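Nitrate transport protein (Parabacteroides distasonis, PDB 3HN0) is probably the substrate-binding component of an ABC transporter, capturing nitrate or a related small solute for uptake. Local coordinates at residues I18-W23 and G79-G84; Q208-Y213 and C240-L245; Y114-Q119 and Y123-A128; L86-K91 and P97-F102. All blocks are in the same frame, centred on the assembly; numbering follows the deposited sequence. Where two conformers were deposited one is given.

Interaction 1 (I18-W23 and G79-G84); sequences IAFADW and GCPIWG
Ala19 and Phe20 meet the strand residue Pro81 by apolar contact alone. The methyl CB of Ala19 rests against the pyrrolidine ring, 4.1 Å from Pro81 CB. A looser touch follows, with Phe20 CE1 4.4 Å from Pro81 CG, the aromatic ring approaching the proline obliquely. Phe20 places CG beside its backbone N (chi1 -72°), and this carries the ring over to the proline. Among the aromatic groups, the rim of Phe20 is turned to one face of the Trp23 indole, with CD2 3.4 Å above that plane; reciprocally, Trp23 CE3 lies at the edge of the Phe20 ring. On the strand side, Cys80 SG sits over the rim of the Trp83 ring.

Hydrogen bonds lie within 18-23 or go to other parts of the chain. Trp23 N donates to Phe20 O at 2.8 Å, and Ala19 O is bonded to the hydroxyl of Ser206. Pro81 pairs through its backbone with Tyr243, so strand 76-82 is tied to its neighbour 242-246. The contact thus lays the first helical turns after strand 6-12 on the mixed sheet, whose strand order fits a class II periplasmic binding protein lobe; helix 196-212 flanks the same turns through Cys207 and Leu203.

With small, buried hydrocarbon surfaces and no polar bond between the segments, the attachment depends on shape and solvent exclusion rather than on directional bonds.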
# COMPACT_ATOMS: atom_id res chain seq x y z
N ILE A 18 18.42 2.64 -9.44
CA ILE A 18 18.21 3.94 -8.82
C ILE A 18 18.36 3.90 -7.30
O ILE A 18 18.95 4.79 -6.68
CB ILE A 18 16.82 4.56 -9.22
CG1 ILE A 18 16.74 4.73 -10.73
CG2 ILE A 18 16.61 5.92 -8.47
CD1 ILE A 18 15.30 5.09 -11.29
N ALA A 19 17.87 2.84 -6.67
CA ALA A 19 18.01 2.67 -5.24
C ALA A 19 19.46 2.56 -4.79
O ALA A 19 19.79 2.92 -3.68
CB ALA A 19 17.23 1.41 -4.79
N PHE A 20 20.28 1.99 -5.67
CA PHE A 20 21.68 1.74 -5.43
C PHE A 20 22.59 2.83 -5.99
O PHE A 20 23.81 2.73 -5.90
CB PHE A 20 22.03 0.37 -6.05
CG PHE A 20 21.46 -0.79 -5.31
CD1 PHE A 20 20.20 -1.26 -5.58
CD2 PHE A 20 22.21 -1.44 -4.31
CE1 PHE A 20 19.69 -2.31 -4.88
CE2 PHE A 20 21.70 -2.50 -3.61
CZ PHE A 20 20.44 -2.93 -3.88
N ALA A 21 22.00 3.90 -6.56
CA ALA A 21 22.79 4.91 -7.28
C ALA A 21 23.91 5.47 -6.45
O ALA A 21 25.02 5.67 -6.96
CB ALA A 21 21.88 6.05 -7.81
N ASP A 22 23.64 5.77 -5.18
CA ASP A 22 24.64 6.41 -4.38
C ASP A 22 25.82 5.44 -4.08
O ASP A 22 26.87 5.89 -3.72
CB ASP A 22 24.12 6.97 -3.08
CG ASP A 22 25.14 7.91 -2.41
OD1 ASP A 22 25.57 8.87 -3.08
OD2 ASP A 22 25.51 7.69 -1.25
N TRP A 23 25.61 4.15 -4.26
CA TRP A 23 26.73 3.19 -4.09
C TRP A 23 27.68 3.19 -5.28
O TRP A 23 28.84 2.78 -5.17
CB TRP A 23 26.21 1.79 -3.88
CG TRP A 23 25.53 1.52 -2.53
CD1 TRP A 23 25.16 2.45 -1.58
CD2 TRP A 23 25.14 0.26 -2.02
NE1 TRP A 23 24.55 1.80 -0.50
CE2 TRP A 23 24.54 0.47 -0.75
CE3 TRP A 23 25.20 -1.04 -2.51
CZ2 TRP A 23 24.02 -0.58 -0.01
CZ3 TRP A 23 24.71 -2.06 -1.76
CH2 TRP A 23 24.13 -1.82 -0.51
N GLY A 79 15.36 -8.35 1.32
CA GLY A 79 14.25 -7.44 1.29
C GLY A 79 14.01 -6.90 -0.09
O GLY A 79 14.56 -7.44 -1.06
N CYS A 80 13.22 -5.84 -0.16
CA CYS A 80 12.80 -5.24 -1.44
C CYS A 80 12.98 -3.74 -1.40
O CYS A 80 12.51 -3.11 -0.46
CB CYS A 80 11.37 -5.63 -1.73
SG CYS A 80 10.71 -4.83 -3.25
N PRO A 81 13.66 -3.14 -2.43
CA PRO A 81 13.98 -1.73 -2.40
C PRO A 81 13.14 -0.83 -3.28
O PRO A 81 13.37 0.38 -3.31
CB PRO A 81 15.40 -1.72 -2.96
CG PRO A 81 15.41 -2.79 -3.97
CD PRO A 81 14.49 -3.86 -3.40
N ILE A 82 12.24 -1.41 -4.05
CA ILE A 82 11.52 -0.63 -5.04
C ILE A 82 10.12 -1.22 -5.12
O ILE A 82 9.92 -2.43 -5.04
CB ILE A 82 12.31 -0.59 -6.40
CG1 ILE A 82 11.59 0.26 -7.47
CG2 ILE A 82 12.52 -2.02 -6.96
CD1 ILE A 82 12.38 0.45 -8.83
N TRP A 83 9.13 -0.33 -5.24
CA TRP A 83 7.74 -0.72 -5.08
C TRP A 83 6.84 -0.25 -6.26
O TRP A 83 5.66 -0.56 -6.31
CB TRP A 83 7.20 -0.20 -3.72
CG TRP A 83 8.02 -0.80 -2.60
CD1 TRP A 83 9.19 -0.33 -2.11
CD2 TRP A 83 7.79 -2.07 -1.95
NE1 TRP A 83 9.71 -1.19 -1.17
CE2 TRP A 83 8.84 -2.25 -1.02
CE3 TRP A 83 6.76 -3.03 -2.01
CZ2 TRP A 83 8.94 -3.35 -0.21
CZ3 TRP A 83 6.84 -4.14 -1.18
CH2 TRP A 83 7.95 -4.30 -0.29
N GLY A 84 7.40 0.51 -7.17
CA GLY A 84 6.65 1.09 -8.30
C GLY A 84 7.26 0.61 -9.61
O GLY A 84 8.22 1.18 -10.12

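Interaction 2 (Q208-Y213 and C240-L245); sequences QKAVRY and CKIYYL. With EDO (1,2-ethanediol), chain E.
Val211 turns CG1 anti to its backbone N (chi1 166°), leaving CG2 beside that nitrogen and directed at Ile242, whose CG1 lies anti to its own carbonyl carbon (chi1 -59°). In this helix-on-sheet packing, the last turn of helix 196-212 lies against 242-246, an outer strand of the mixed sheet. Val211 CG2 comes 3.3 Å from Ile242 O and 4.0 Å from Ile242 CB, and the two side chains run past one another, pointing opposite ways. The preceding residue, Ala210, touches Ile242 CG2 with its CB at 4.3 Å, in the conformer of Ile242 described here, one of two modelled. Cys207 of the same helix and Ala19 also pack on Ile242.

Beside this apolar patch a 1,2-ethanediol, probably from the crystallisation liquor, is wedged between helix and strand. Its carbon C2 is 3.7 Å from Gln208 N, while the Tyr243 ring flanks it obliquely, with CD1 3.5 Å from O2. Gln229 of the second subunit packs on both Val211 and Tyr243, which places this end of the contact next to the dimer partner. An alanine in place of Tyr243 would probably leave the diol without its aromatic flank and open a gap beside Gln229 of that subunit. The diol is gripped from the strand backbone: Tyr244 N donates to its O2 at 2.8 Å in a nearly straight bond, with an N-H...O angle of 176°.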
# COMPACT_ATOMS: atom_id res chain seq x y z
N GLN A 208 17.05 6.55 0.58
CA GLN A 208 16.63 7.85 1.09
C GLN A 208 17.18 8.98 0.22
O GLN A 208 16.48 9.96 -0.09
CB GLN A 208 17.08 8.02 2.55
CG GLN A 208 16.66 9.32 3.18
CD GLN A 208 16.77 9.28 4.71
OE1 GLN A 208 17.66 9.87 5.29
NE2 GLN A 208 15.87 8.52 5.35
N LYS A 209 18.42 8.83 -0.18
CA LYS A 209 19.07 9.81 -0.99
C LYS A 209 18.40 9.93 -2.35
O LYS A 209 18.26 11.02 -2.83
CB LYS A 209 20.55 9.53 -1.16
CG LYS A 209 21.27 10.71 -1.80
CD LYS A 209 22.78 10.51 -1.83
CE LYS A 209 23.56 11.70 -2.38
NZ LYS A 209 25.06 11.47 -2.22
N ALA A 210 18.05 8.80 -2.99
CA ALA A 210 17.31 8.83 -4.24
C ALA A 210 16.03 9.63 -4.10
O ALA A 210 15.73 10.43 -4.98
CB ALA A 210 17.01 7.37 -4.76
N VAL A 211 15.29 9.40 -3.01
CA VAL A 211 13.97 10.06 -2.78
C VAL A 211 14.09 11.55 -2.43
O VAL A 211 13.29 12.40 -2.89
CB VAL A 211 13.20 9.30 -1.69
CG1 VAL A 211 12.03 10.12 -1.19
CG2 VAL A 211 12.77 7.91 -2.30
N ARG A 212 15.09 11.87 -1.62
CA ARG A 212 15.29 13.21 -1.15
C ARG A 212 16.06 14.11 -2.10
O ARG A 212 15.76 15.30 -2.14
CB ARG A 212 15.95 13.22 0.23
CG ARG A 212 15.06 12.66 1.30
CD ARG A 212 15.63 12.77 2.73
NE ARG A 212 14.73 12.14 3.71
CZ ARG A 212 14.83 12.23 5.03
NH1 ARG A 212 15.81 12.92 5.61
NH2 ARG A 212 13.93 11.61 5.80
N TYR A 213 17.00 13.53 -2.85
CA TYR A 213 17.87 14.24 -3.77
C TYR A 213 17.77 13.63 -5.17
O TYR A 213 18.74 13.08 -5.71
CB TYR A 213 19.32 14.26 -3.25
CG TYR A 213 19.38 14.97 -1.93
CD1 TYR A 213 19.41 16.37 -1.88
CD2 TYR A 213 19.35 14.28 -0.72
CE1 TYR A 213 19.40 17.05 -0.68
CE2 TYR A 213 19.34 14.96 0.51
CZ TYR A 213 19.37 16.35 0.52
OH TYR A 213 19.38 17.06 1.71
N CYS A 240 8.89 5.22 -9.10
CA CYS A 240 9.56 3.98 -8.71
C CYS A 240 9.29 3.61 -7.27
O CYS A 240 9.50 2.44 -6.90
CB CYS A 240 11.10 4.08 -8.92
SG CYS A 240 11.52 4.22 -10.65
N LYS A 241 8.85 4.57 -6.44
CA LYS A 241 8.47 4.23 -5.04
C LYS A 241 9.65 3.49 -4.35
O LYS A 241 9.53 2.34 -3.89
CB LYS A 241 7.20 3.36 -4.99
CG LYS A 241 5.93 4.03 -5.61
CD LYS A 241 5.53 5.30 -4.85
CE LYS A 241 4.26 5.98 -5.42
NZ LYS A 241 4.59 6.96 -6.49
N ILE A 242 10.75 4.21 -4.23
CA ILE A 242 12.01 3.70 -3.73
C ILE A 242 11.99 3.76 -2.19
O ILE A 242 11.83 4.83 -1.60
CB ILE A 242 13.23 4.49 -4.34
CG1 ILE A 242 13.23 4.39 -5.88
CG2 ILE A 242 14.57 4.04 -3.73
CD1 ILE A 242 13.57 2.98 -6.47
N TYR A 243 12.19 2.60 -1.57
CA TYR A 243 12.23 2.47 -0.12
C TYR A 243 12.60 1.04 0.23
O TYR A 243 12.01 0.10 -0.31
CB TYR A 243 10.87 2.76 0.47
CG TYR A 243 10.81 2.79 1.99
CD1 TYR A 243 11.26 3.90 2.69
CD2 TYR A 243 10.29 1.73 2.73
CE1 TYR A 243 11.18 3.96 4.08
CE2 TYR A 243 10.21 1.79 4.13
CZ TYR A 243 10.65 2.92 4.79
OH TYR A 243 10.60 2.98 6.18
N TYR A 244 13.53 0.86 1.15
CA TYR A 244 13.94 -0.49 1.49
C TYR A 244 13.14 -1.02 2.69
O TYR A 244 13.13 -0.41 3.77
CB TYR A 244 15.46 -0.57 1.75
CG TYR A 244 15.85 -1.98 2.07
CD1 TYR A 244 15.96 -2.91 1.08
CD2 TYR A 244 16.02 -2.38 3.38
CE1 TYR A 244 16.27 -4.22 1.38
CE2 TYR A 244 16.40 -3.67 3.68
CZ TYR A 244 16.48 -4.58 2.69
OH TYR A 244 16.83 -5.89 2.94
N LEU A 245 12.49 -2.16 2.49
CA LEU A 245 11.94 -2.95 3.57
C LEU A 245 12.59 -4.31 3.61
O LEU A 245 12.71 -5.02 2.56
CB LEU A 245 10.43 -3.17 3.41
CG LEU A 245 9.53 -2.00 3.70
CD1 LEU A 245 8.09 -2.47 3.37
CD2 LEU A 245 9.61 -1.56 5.17
C1 EDO E . 15.41 4.86 4.03
O1 EDO E . 14.66 4.40 5.16
C2 EDO E . 14.78 4.48 2.71
O2 EDO E . 14.65 3.07 2.55

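Interaction 3 (Y114-Q119 and Y123-A128); sequences YYLGRQ and YPLNYA
The Tyr123 ring is met obliquely by Leu116, whose CD2 lies 3.6 Å from Tyr123 CD2 and 4.0 Å from CE2, the two side chains crossing at about a right angle. The same ring has a cation-pi partner in Arg146. Within the helix, Gln119 CG covers one face of the Tyr115 ring, offset toward its rim, and Gln119 OE1 sits at the edge of the Arg118 guanidinium. There Arg118 NE donates to OE1 at 3.0 Å, with the acceptor only 9° out of the guanidinium plane, which limits the turning of both groups.

Leu116 forks between two partners. With CG beside the backbone N (chi1 -67°), its other methyl, CD1, reaches Leu125 CD2 at 3.7 Å. The contact closes a beta-alpha-beta unit in which helix 107-119 connects the parallel strands 99-100 and 125-126; Leu99 of the first strand touches Leu116, Tyr123 and Leu125 alike. Cutting Leu116 back to an alanine is likely to open a gap between helix and strand, taking away the methyls that meet the Tyr123 ring and Leu125 CD2.

Tyr123 N is buried here and has no hydrogen-bond partner in the model. At the end of the strand, an Asx turn bends the chain: Ala128 N donates to Asn126 OD1 at 2.8 Å, in the carbonyl plane.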
# COMPACT_ATOMS: atom_id res chain seq x y z
N TYR A 114 -3.86 -9.84 -13.56
CA TYR A 114 -4.53 -9.70 -12.28
C TYR A 114 -5.34 -8.41 -12.18
O TYR A 114 -6.50 -8.38 -11.69
CB TYR A 114 -3.48 -9.78 -11.16
CG TYR A 114 -4.06 -9.42 -9.82
CD1 TYR A 114 -4.92 -10.29 -9.16
CD2 TYR A 114 -3.74 -8.19 -9.18
CE1 TYR A 114 -5.48 -9.97 -7.95
CE2 TYR A 114 -4.32 -7.86 -7.94
CZ TYR A 114 -5.18 -8.77 -7.33
OH TYR A 114 -5.76 -8.50 -6.11
N TYR A 115 -4.70 -7.31 -12.59
CA TYR A 115 -5.32 -6.00 -12.57
C TYR A 115 -6.58 -5.97 -13.45
O TYR A 115 -7.60 -5.49 -13.03
CB TYR A 115 -4.32 -4.92 -13.06
CG TYR A 115 -4.97 -3.57 -13.19
CD1 TYR A 115 -5.14 -2.76 -12.08
CD2 TYR A 115 -5.43 -3.12 -14.42
CE1 TYR A 115 -5.77 -1.52 -12.20
CE2 TYR A 115 -6.06 -1.86 -14.52
CZ TYR A 115 -6.20 -1.10 -13.40
OH TYR A 115 -6.82 0.12 -13.46
N LEU A 116 -6.49 -6.51 -14.64
CA LEU A 116 -7.64 -6.50 -15.56
C LEU A 116 -8.79 -7.30 -14.97
O LEU A 116 -9.94 -6.86 -14.98
CB LEU A 116 -7.25 -7.00 -16.93
CG LEU A 116 -6.25 -6.13 -17.73
CD1 LEU A 116 -5.86 -6.87 -19.04
CD2 LEU A 116 -6.78 -4.73 -18.03
N GLY A 117 -8.49 -8.47 -14.40
CA GLY A 117 -9.53 -9.26 -13.72
C GLY A 117 -10.18 -8.55 -12.54
O GLY A 117 -11.41 -8.51 -12.40
N ARG A 118 -9.35 -7.99 -11.67
CA ARG A 118 -9.80 -7.26 -10.49
C ARG A 118 -10.70 -6.06 -10.88
O ARG A 118 -11.70 -5.77 -10.22
CB ARG A 118 -8.56 -6.76 -9.72
CG ARG A 118 -8.80 -5.74 -8.63
CD ARG A 118 -7.47 -5.19 -8.06
NE ARG A 118 -7.40 -3.73 -8.12
CZ ARG A 118 -6.38 -2.99 -7.70
NH1 ARG A 118 -5.32 -3.56 -7.16
NH2 ARG A 118 -6.42 -1.67 -7.82
N GLN A 119 -10.32 -5.36 -11.93
CA GLN A 119 -11.06 -4.16 -12.34
C GLN A 119 -12.19 -4.49 -13.30
O GLN A 119 -12.91 -3.58 -13.71
CB GLN A 119 -10.12 -3.17 -12.99
CG GLN A 119 -9.05 -2.70 -12.05
CD GLN A 119 -9.64 -1.93 -10.90
OE1 GLN A 119 -9.56 -2.35 -9.75
NE2 GLN A 119 -10.23 -0.78 -11.20
N TYR A 123 -9.30 -6.17 -21.82
CA TYR A 123 -8.61 -5.71 -23.00
C TYR A 123 -7.84 -6.88 -23.61
O TYR A 123 -7.22 -7.65 -22.87
CB TYR A 123 -7.62 -4.60 -22.68
CG TYR A 123 -8.20 -3.41 -21.96
CD1 TYR A 123 -9.45 -2.90 -22.30
CD2 TYR A 123 -7.48 -2.78 -20.97
CE1 TYR A 123 -9.97 -1.80 -21.64
CE2 TYR A 123 -7.97 -1.68 -20.31
CZ TYR A 123 -9.22 -1.19 -20.64
OH TYR A 123 -9.71 -0.11 -19.97
N PRO A 124 -7.84 -6.97 -24.95
CA PRO A 124 -7.06 -8.03 -25.59
C PRO A 124 -5.57 -7.82 -25.34
O PRO A 124 -5.08 -6.72 -25.56
CB PRO A 124 -7.37 -7.85 -27.08
CG PRO A 124 -8.39 -6.73 -27.18
CD PRO A 124 -8.31 -5.97 -25.91
N LEU A 125 -4.88 -8.85 -24.88
CA LEU A 125 -3.45 -8.76 -24.60
C LEU A 125 -2.64 -9.07 -25.85
O LEU A 125 -2.93 -10.00 -26.57
CB LEU A 125 -3.06 -9.67 -23.45
CG LEU A 125 -3.80 -9.32 -22.15
CD1 LEU A 125 -3.50 -10.37 -21.05
CD2 LEU A 125 -3.42 -7.91 -21.67
N ASN A 126 -1.64 -8.25 -26.15
CA ASN A 126 -0.79 -8.50 -27.28
C ASN A 126 0.65 -8.61 -26.82
O ASN A 126 1.20 -7.69 -26.23
CB ASN A 126 -0.96 -7.39 -28.30
CG ASN A 126 -0.31 -7.71 -29.63
OD1 ASN A 126 0.82 -8.24 -29.70
ND2 ASN A 126 -1.02 -7.38 -30.71
N TYR A 127 1.26 -9.76 -27.14
CA TYR A 127 2.59 -10.11 -26.69
C TYR A 127 3.60 -10.02 -27.84
O TYR A 127 4.69 -10.57 -27.77
CB TYR A 127 2.57 -11.52 -26.09
CG TYR A 127 1.72 -11.68 -24.86
CD1 TYR A 127 2.07 -11.07 -23.65
CD2 TYR A 127 0.54 -12.45 -24.89
CE1 TYR A 127 1.27 -11.21 -22.49
CE2 TYR A 127 -0.24 -12.61 -23.76
CZ TYR A 127 0.12 -11.98 -22.56
OH TYR A 127 -0.67 -12.21 -21.46
N ALA A 128 3.25 -9.24 -28.85
CA ALA A 128 4.12 -9.01 -30.01
C ALA A 128 5.50 -8.47 -29.61
O ALA A 128 6.48 -8.77 -30.27
CB ALA A 128 3.43 -8.07 -31.02

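Interaction 4 (L86-K91 and P97-F102); sequences LYLVEK and PALYVF
Strand 87-90, the middle strand of a three-stranded antiparallel sheet, and the short strand 99-100 face each other through Leu88 and Leu99, while Leu86 and Phe102 meet alongside. No hydrogen bond runs between the two segments. Leu88 CD1 lies 3.4 Å from Leu99 CD1, closer than two methyls normally pack. Both leucines hold CG anti to the backbone N (chi1 179° and 172°), extending the branches toward one another, and the side chains cross obliquely.

The second pair is roomier. Leu86 CD1, in one of two modelled conformers, is 3.9 Å from Phe102 CE1 and equally far from CZ, so this methyl approaches the CE1-CZ bond at a slant. Phe102 places CG between its backbone N and carbonyl carbon (chi1 66°), which swings the ring across to Leu86.

Leu88 and Leu99 link two separate sheets, with Leu86 and Phe102 extending the contact in the flanking loops: strand 87-90 pairs with 146-149 and 165-169, whereas 99-100 runs parallel to 125-126. Helix 107-119 backs the join, its Thr112 touching both Leu86 and Leu99 and its Pro108 lying against Phe102. On the sheet side, Ala168 packs on Leu88.

Arg146, which belongs to neither segment, bridges the two on either side of the short loop that joins them. Arg146 NE forms a salt bridge with Glu90 OE1 in the glutamate conformer described, and Arg146 NH1 is hydrogen-bonded to Pro97 O.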
# COMPACT_ATOMS: atom_id res chain seq x y z
N LEU A 86 5.15 -1.04 -12.39
CA LEU A 86 4.28 -1.25 -13.53
C LEU A 86 3.12 -0.26 -13.56
O LEU A 86 2.36 -0.11 -12.60
CB LEU A 86 3.79 -2.70 -13.53
CG LEU A 86 3.29 -3.18 -14.89
CD1 LEU A 86 4.50 -3.26 -15.90
CD2 LEU A 86 2.56 -4.50 -14.73
N TYR A 87 3.03 0.44 -14.70
CA TYR A 87 1.97 1.38 -14.93
C TYR A 87 1.28 1.17 -16.26
O TYR A 87 1.89 0.73 -17.21
CB TYR A 87 2.54 2.80 -14.85
CG TYR A 87 2.99 3.20 -13.49
CD1 TYR A 87 4.28 2.85 -13.04
CD2 TYR A 87 2.16 3.92 -12.62
CE1 TYR A 87 4.72 3.20 -11.76
CE2 TYR A 87 2.61 4.25 -11.34
CZ TYR A 87 3.89 3.90 -10.93
OH TYR A 87 4.33 4.26 -9.67
N LEU A 88 -0.02 1.45 -16.33
CA LEU A 88 -0.74 1.36 -17.59
C LEU A 88 -0.77 2.73 -18.24
O LEU A 88 -1.14 3.72 -17.60
CB LEU A 88 -2.18 0.95 -17.31
CG LEU A 88 -3.18 0.81 -18.46
CD1 LEU A 88 -2.75 -0.26 -19.44
CD2 LEU A 88 -4.55 0.52 -17.82
N VAL A 89 -0.44 2.78 -19.53
CA VAL A 89 -0.50 4.01 -20.30
C VAL A 89 -1.45 3.84 -21.49
O VAL A 89 -1.56 2.75 -22.04
CB VAL A 89 0.90 4.44 -20.80
CG1 VAL A 89 1.81 4.76 -19.61
CG2 VAL A 89 1.58 3.34 -21.70
N GLU A 90 -2.13 4.91 -21.84
CA GLU A 90 -3.07 4.89 -22.94
C GLU A 90 -2.97 6.20 -23.70
O GLU A 90 -2.74 7.26 -23.10
CB GLU A 90 -4.51 4.62 -22.45
CG GLU A 90 -4.62 3.52 -21.39
CD GLU A 90 -6.06 3.12 -21.08
OE1 GLU A 90 -6.79 2.73 -22.02
OE2 GLU A 90 -6.45 3.16 -19.88
N LYS A 91 -3.16 6.11 -25.01
CA LYS A 91 -3.25 7.28 -25.87
C LYS A 91 -4.70 7.69 -25.99
O LYS A 91 -5.59 6.85 -25.95
CB LYS A 91 -2.72 6.96 -27.26
CG LYS A 91 -1.24 6.95 -27.31
CD LYS A 91 -0.67 6.67 -28.69
CE LYS A 91 -0.99 7.78 -29.70
NZ LYS A 91 0.21 8.27 -30.43
N PRO A 97 -7.32 -1.12 -29.80
CA PRO A 97 -7.28 -1.13 -28.35
C PRO A 97 -6.53 -2.28 -27.67
O PRO A 97 -6.70 -2.47 -26.47
CB PRO A 97 -8.77 -1.24 -28.00
CG PRO A 97 -9.29 -2.17 -29.02
CD PRO A 97 -8.49 -1.88 -30.29
N ALA A 98 -5.71 -3.04 -28.40
CA ALA A 98 -4.96 -4.11 -27.75
C ALA A 98 -4.03 -3.52 -26.70
O ALA A 98 -3.44 -2.45 -26.93
CB ALA A 98 -4.16 -4.91 -28.76
N LEU A 99 -3.92 -4.21 -25.56
CA LEU A 99 -3.00 -3.84 -24.52
C LEU A 99 -1.72 -4.62 -24.71
O LEU A 99 -1.70 -5.85 -24.63
CB LEU A 99 -3.60 -4.11 -23.13
CG LEU A 99 -2.71 -3.95 -21.90
CD1 LEU A 99 -2.14 -2.58 -21.87
CD2 LEU A 99 -3.56 -4.24 -20.63
N TYR A 100 -0.64 -3.91 -24.98
CA TYR A 100 0.62 -4.55 -25.24
C TYR A 100 1.37 -4.75 -23.94
O TYR A 100 1.56 -3.79 -23.18
CB TYR A 100 1.47 -3.74 -26.20
CG TYR A 100 1.02 -3.86 -27.63
CD1 TYR A 100 -0.10 -3.20 -28.08
CD2 TYR A 100 1.72 -4.67 -28.53
CE1 TYR A 100 -0.53 -3.33 -29.43
CE2 TYR A 100 1.33 -4.78 -29.85
CZ TYR A 100 0.20 -4.12 -30.29
OH TYR A 100 -0.19 -4.25 -31.61
N VAL A 101 1.84 -5.99 -23.75
CA VAL A 101 2.49 -6.42 -22.53
C VAL A 101 3.84 -7.07 -22.86
O VAL A 101 3.93 -7.93 -23.73
CB VAL A 101 1.56 -7.47 -21.80
CG1 VAL A 101 2.20 -7.96 -20.54
CG2 VAL A 101 0.17 -6.87 -21.54
N PHE A 102 4.88 -6.62 -22.18
CA PHE A 102 6.19 -7.21 -22.32
C PHE A 102 6.35 -8.36 -21.28
O PHE A 102 5.53 -8.53 -20.39
CB PHE A 102 7.27 -6.14 -22.18
CG PHE A 102 7.35 -5.54 -20.80
CD1 PHE A 102 6.52 -4.45 -20.44
CD2 PHE A 102 8.24 -6.03 -19.86
CE1 PHE A 102 6.58 -3.91 -19.16
CE2 PHE A 102 8.32 -5.46 -18.58
CZ PHE A 102 7.46 -4.42 -18.23

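The four contacts fall into two clusters. Interactions 1 and 2, with centres 7 Å apart, share the mixed sheet through neighbouring strands 76-82 and 242-246, and are further tied by a salt bridge from Asp22 to Lys209. Interactions 3 and 4, with centres 9 Å apart, share the two-stranded parallel sheet of 99-100 and 125-126. Between clusters the centres lie 25 to 29 Å apart. Along the chain the order is 1, 4, 3, 2: strand 76-82 leads directly into 87-90, and the chain later returns to the mixed sheet. This out-and-back path is consistent with the two-lobed build of periplasmic binding proteins, in which solute is bound between lobes.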